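Local structure of Peptidase_M23 domain-containing protein (Enterococcus faecalis, 6SMK) at residues A[77-82]-A[94-99]; A[6-11]-A[41-46]. The protein probably cleaves peptidoglycan cross-links as a prophage-encoded zinc D,L-endopeptidase, of which this chain is the M23 catalytic domain. The protein carries 1 engineered substitution. All blocks are in the same frame, centred on the assembly; numbering follows the deposited sequence.

Interaction 1. Residues A[77-82]-A[94-99]; sequences GHMSRI and QIVGDV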
# COMPACT_ATOMS: atom_id res chain seq x y z
N GLY A 77 0.08 -3.42 1.16
CA GLY A 77 0.73 -4.71 1.10
C GLY A 77 1.38 -5.18 2.39
O GLY A 77 1.41 -4.48 3.41
N HIS A 78 1.92 -6.41 2.32
CA HIS A 78 2.63 -7.06 3.43
C HIS A 78 1.72 -7.21 4.65
O HIS A 78 2.14 -7.00 5.78
CB HIS A 78 3.90 -6.29 3.82
CG HIS A 78 4.85 -6.03 2.70
ND1 HIS A 78 5.32 -7.03 1.86
CD2 HIS A 78 5.45 -4.89 2.28
CE1 HIS A 78 6.16 -6.51 0.98
NE2 HIS A 78 6.26 -5.21 1.22
N MET A 79 0.46 -7.54 4.43
CA MET A 79 -0.48 -7.65 5.54
C MET A 79 -0.32 -8.98 6.24
O MET A 79 0.04 -9.99 5.63
CB MET A 79 -1.92 -7.52 5.07
CG MET A 79 -2.25 -6.18 4.48
SD MET A 79 -3.98 -6.05 4.06
CE MET A 79 -4.02 -4.38 3.47
N SER A 80 -0.59 -8.99 7.54
CA SER A 80 -0.66 -10.27 8.23
C SER A 80 -2.06 -10.83 8.25
O SER A 80 -2.24 -12.03 8.46
CB SER A 80 -0.15 -10.14 9.67
OG SER A 80 -0.99 -9.31 10.44
N ARG A 81 -3.06 -9.98 8.02
CA ARG A 81 -4.44 -10.41 7.86
C ARG A 81 -5.14 -9.41 6.97
O ARG A 81 -4.99 -8.20 7.15
CB ARG A 81 -5.16 -10.51 9.21
CG ARG A 81 -6.60 -10.98 9.06
CD ARG A 81 -7.37 -10.88 10.35
NE ARG A 81 -8.71 -11.46 10.23
CZ ARG A 81 -9.54 -11.63 11.25
NH1 ARG A 81 -9.18 -11.27 12.48
NH2 ARG A 81 -10.73 -12.17 11.04
N ILE A 82 -5.89 -9.91 5.99
CA ILE A 82 -6.72 -9.06 5.15
C ILE A 82 -8.10 -8.96 5.77
O ILE A 82 -8.67 -9.96 6.22
CB ILE A 82 -6.79 -9.61 3.73
CG1 ILE A 82 -5.39 -9.86 3.19
CG2 ILE A 82 -7.55 -8.63 2.86
CD1 ILE A 82 -5.34 -10.24 1.72
N GLN A 94 -11.42 3.46 7.30
CA GLN A 94 -11.87 2.10 7.50
C GLN A 94 -10.66 1.18 7.51
O GLN A 94 -9.73 1.35 6.72
CB GLN A 94 -12.85 1.71 6.39
CG GLN A 94 -13.58 0.42 6.61
CD GLN A 94 -14.59 0.18 5.53
OE1 GLN A 94 -15.04 1.11 4.85
NE2 GLN A 94 -14.96 -1.08 5.34
N ILE A 95 -10.65 0.21 8.42
CA ILE A 95 -9.50 -0.67 8.56
C ILE A 95 -9.60 -1.77 7.50
O ILE A 95 -10.54 -2.57 7.52
CB ILE A 95 -9.41 -1.27 9.97
CG1 ILE A 95 -8.59 -0.37 10.89
CG2 ILE A 95 -8.67 -2.58 9.92
CD1 ILE A 95 -8.97 1.05 10.90
N VAL A 96 -8.62 -1.81 6.59
CA VAL A 96 -8.61 -2.78 5.49
C VAL A 96 -7.78 -4.03 5.78
O VAL A 96 -7.85 -4.99 5.00
CB VAL A 96 -8.10 -2.12 4.19
CG1 VAL A 96 -8.87 -0.85 3.92
CG2 VAL A 96 -6.60 -1.84 4.28
N GLY A 97 -7.00 -4.05 6.85
CA GLY A 97 -6.11 -5.16 7.11
C GLY A 97 -5.29 -4.88 8.36
O GLY A 97 -5.51 -3.89 9.06
N ASP A 98 -4.36 -5.80 8.64
CA ASP A 98 -3.44 -5.71 9.77
C ASP A 98 -2.01 -5.77 9.24
O ASP A 98 -1.71 -6.53 8.31
CB ASP A 98 -3.65 -6.85 10.79
CG ASP A 98 -5.04 -6.83 11.43
OD1 ASP A 98 -5.73 -5.80 11.35
OD2 ASP A 98 -5.44 -7.86 12.02
N VAL A 99 -1.11 -4.98 9.84
CA VAL A 99 0.28 -4.97 9.40
C VAL A 99 0.85 -6.38 9.49
O VAL A 99 0.56 -7.14 10.42
CB VAL A 99 1.12 -3.99 10.25
CG1 VAL A 99 2.63 -4.25 10.05
CG2 VAL A 99 0.76 -2.55 9.95

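Interaction 2. Residues A[6-11]-A[41-46]; sequences PHFGSP and PIPAQY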
# COMPACT_ATOMS: atom_id res chain seq x y z
N PRO A 6 0.08 8.99 0.94
CA PRO A 6 -0.40 8.38 2.18
C PRO A 6 -0.20 9.29 3.38
O PRO A 6 0.81 9.99 3.49
CB PRO A 6 0.47 7.12 2.32
CG PRO A 6 1.76 7.52 1.64
CD PRO A 6 1.38 8.44 0.51
N HIS A 7 -1.17 9.25 4.30
CA HIS A 7 -1.11 10.06 5.52
C HIS A 7 -1.44 9.20 6.74
O HIS A 7 -2.34 9.48 7.53
CB HIS A 7 -2.03 11.27 5.40
CG HIS A 7 -1.64 12.20 4.30
ND1 HIS A 7 -2.33 12.26 3.11
CD2 HIS A 7 -0.64 13.09 4.20
CE1 HIS A 7 -1.77 13.17 2.33
NE2 HIS A 7 -0.74 13.69 2.97
N PHE A 8 -0.69 8.12 6.88
CA PHE A 8 -0.83 7.27 8.05
C PHE A 8 -0.40 8.04 9.28
O PHE A 8 0.56 8.80 9.25
CB PHE A 8 0.03 6.02 7.92
CG PHE A 8 -0.45 5.08 6.87
CD1 PHE A 8 -1.58 4.31 7.06
CD2 PHE A 8 0.25 4.94 5.68
CE1 PHE A 8 -2.01 3.43 6.10
CE2 PHE A 8 -0.17 4.07 4.72
CZ PHE A 8 -1.30 3.31 4.93
N GLY A 9 -1.11 7.83 10.36
CA GLY A 9 -0.78 8.47 11.61
C GLY A 9 0.09 7.59 12.46
O GLY A 9 0.86 6.76 11.96
N SER A 10 -0.06 7.74 13.76
CA SER A 10 0.62 6.85 14.67
C SER A 10 -0.07 5.48 14.67
O SER A 10 -1.27 5.39 14.39
CB SER A 10 0.63 7.45 16.07
OG SER A 10 1.40 8.63 16.07
N PRO A 11 0.67 4.40 14.93
CA PRO A 11 2.10 4.30 15.18
C PRO A 11 2.90 4.08 13.92
O PRO A 11 4.07 3.69 14.02
CB PRO A 11 2.20 3.07 16.06
CG PRO A 11 1.14 2.17 15.50
CD PRO A 11 0.04 3.07 14.99
N PRO A 41 -3.75 -2.30 12.85
CA PRO A 41 -4.75 -2.14 11.80
C PRO A 41 -4.40 -1.03 10.82
O PRO A 41 -4.01 0.07 11.21
CB PRO A 41 -6.01 -1.81 12.59
CG PRO A 41 -5.52 -1.24 13.89
CD PRO A 41 -4.27 -1.95 14.19
N ILE A 42 -4.56 -1.34 9.53
CA ILE A 42 -4.25 -0.42 8.45
C ILE A 42 -5.52 0.35 8.09
O ILE A 42 -6.42 -0.24 7.48
CB ILE A 42 -3.78 -1.16 7.19
CG1 ILE A 42 -2.53 -2.01 7.44
CG2 ILE A 42 -3.62 -0.19 6.04
CD1 ILE A 42 -1.28 -1.36 7.05
N PRO A 43 -5.60 1.65 8.35
CA PRO A 43 -6.76 2.41 7.90
C PRO A 43 -6.56 2.93 6.48
O PRO A 43 -5.49 3.43 6.12
CB PRO A 43 -6.84 3.54 8.93
CG PRO A 43 -5.43 3.73 9.39
CD PRO A 43 -4.73 2.43 9.24
N ALA A 44 -7.60 2.77 5.66
CA ALA A 44 -7.54 3.18 4.27
C ALA A 44 -7.34 4.69 4.16
O ALA A 44 -8.02 5.47 4.84
CB ALA A 44 -8.82 2.78 3.55
N GLN A 45 -6.41 5.10 3.30
CA GLN A 45 -6.07 6.51 3.15
C GLN A 45 -7.09 7.27 2.32
O GLN A 45 -7.36 8.44 2.60
CB GLN A 45 -4.69 6.62 2.52
CG GLN A 45 -3.61 6.07 3.40
CD GLN A 45 -3.70 6.63 4.79
OE1 GLN A 45 -3.45 7.82 5.01
NE2 GLN A 45 -4.06 5.78 5.73
N TYR A 46 -7.65 6.64 1.30
CA TYR A 46 -8.62 7.29 0.44
C TYR A 46 -9.80 6.35 0.23
O TYR A 46 -9.63 5.13 0.28
CB TYR A 46 -7.96 7.68 -0.90
CG TYR A 46 -6.85 8.68 -0.69
CD1 TYR A 46 -5.55 8.28 -0.44
CD2 TYR A 46 -7.11 10.04 -0.71
CE1 TYR A 46 -4.54 9.21 -0.22
CE2 TYR A 46 -6.12 10.97 -0.51
CZ TYR A 46 -4.84 10.56 -0.25
OH TYR A 46 -3.86 11.50 -0.03

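Interaction 1. Residues A[77-82]-A[94-99]
Met-79 and Val-96 form the packed side of this antiparallel pairing. The methionine chain runs extended beyond CG and brings SD over Gly-97, while its methyl CE meets CG2 of Val-96 at 3.7 Å, the two side chains crossing at about a right angle. Val-64 on strand 63-69 also touches Met-79, and Ile-42 packs on Val-96, so this face belongs to the domain core. The backbones are joined by two bonds: Ser-80 N gives its hydrogen to Asp-98 O (2.8 Å), and Asp-98 N to Arg-81 O (2.9 Å). Strand 72-82 turns a corner at Ser-80 and Arg-81, and there the serine adds a third bond. Its OG, set between the backbone N and the carbonyl carbon (chi1 66°), donates to Val-99 O at 2.7 Å from above the carbonyl plane.

Ser-80 and Arg-81 form the looser, solvent side. Arg-81 and the buried Asp-98 point the same way side by side, but the arginine tip runs off from the contact, NH1 and OD2 remaining 5.1 Å apart; the salt bridge of Asp-98 is made instead by OD1 with Arg-83. The whole is an antiparallel pairing of strands 72-82 and 95-99 in the beta-sheet of the M23 peptidase domain, its corner two residues after His-78, whose side chain lies beside the zinc site.

Interaction 2. Residues A[6-11]-A[41-46]
Gln-45 lays its side chain over one face of Phe-8 and reaches the backbone N-H of His-7; Gln-45 and Phe-8 carry this contact between the N-terminal loop and the residues that end and follow strand 41-43. The CB of Gln-45 heads toward the loop. CG, anti to the carbonyl carbon (chi1 -65°), comes over the face of the Phe-8 ring in a CH-pi contact, 4.2 Å from the ring centroid. The chain then bends at chi2, which carries CD over the centre of the same face with the amide plane turned 40° from the ring. From there the two ends of the amide part. OE1 accepts the backbone N-H of His-7 at 2.8 Å, the donor standing above the carbonyl plane. NE2 lies over the same face and donates to Pro-43 O (2.8 Å) within its own segment. Bonds at both ends would fix the rotation of the amide while it covers the aromatic face.

Phe-8 also reaches the strand itself: CE1 lies 4.0 Å from CG2 of Ile-42, and CD1 approaches CD of Pro-43. Beyond the two segments, Tyr-34 meets the Phe-8 ring edge-to-face and Phe-12 adds a further aromatic neighbour. At the outer end of the contact the hydroxyl of Tyr-46 sits at the edge of the His-7 ring, 3.6 Å from CE1, while bonding to the backbone oxygen of Ala-5. The arrangement is a side-chain amide bridging loop and strand, by which the N-terminal segment is packed against the antiparallel sheet of the M23 domain.

In the fold
Interactions 1 and 2 meet on neighbouring strands, 95-99 and 41-43, of one antiparallel sheet, their centres about 11 Å apart. Strand 95-99 pairs with 72-82 on one edge and with 41-43 on the other, so it is shared ground: Gly-97 O and Ile-42 N, 2.8 Å apart, probably hydrogen-bond, as do Gln-94 O and Ala-44 N. CG1 of Val-96 packs on CB of Ala-44 at 3.6 Å. Interaction 1 lies closer to the catalytic metal: the His-78 side chain is about 4 Å from the zinc ion, which is bound by His-29, Asp-33 and His-111, whereas the side chain of Phe-8 in interaction 2 is about 11 Å from it.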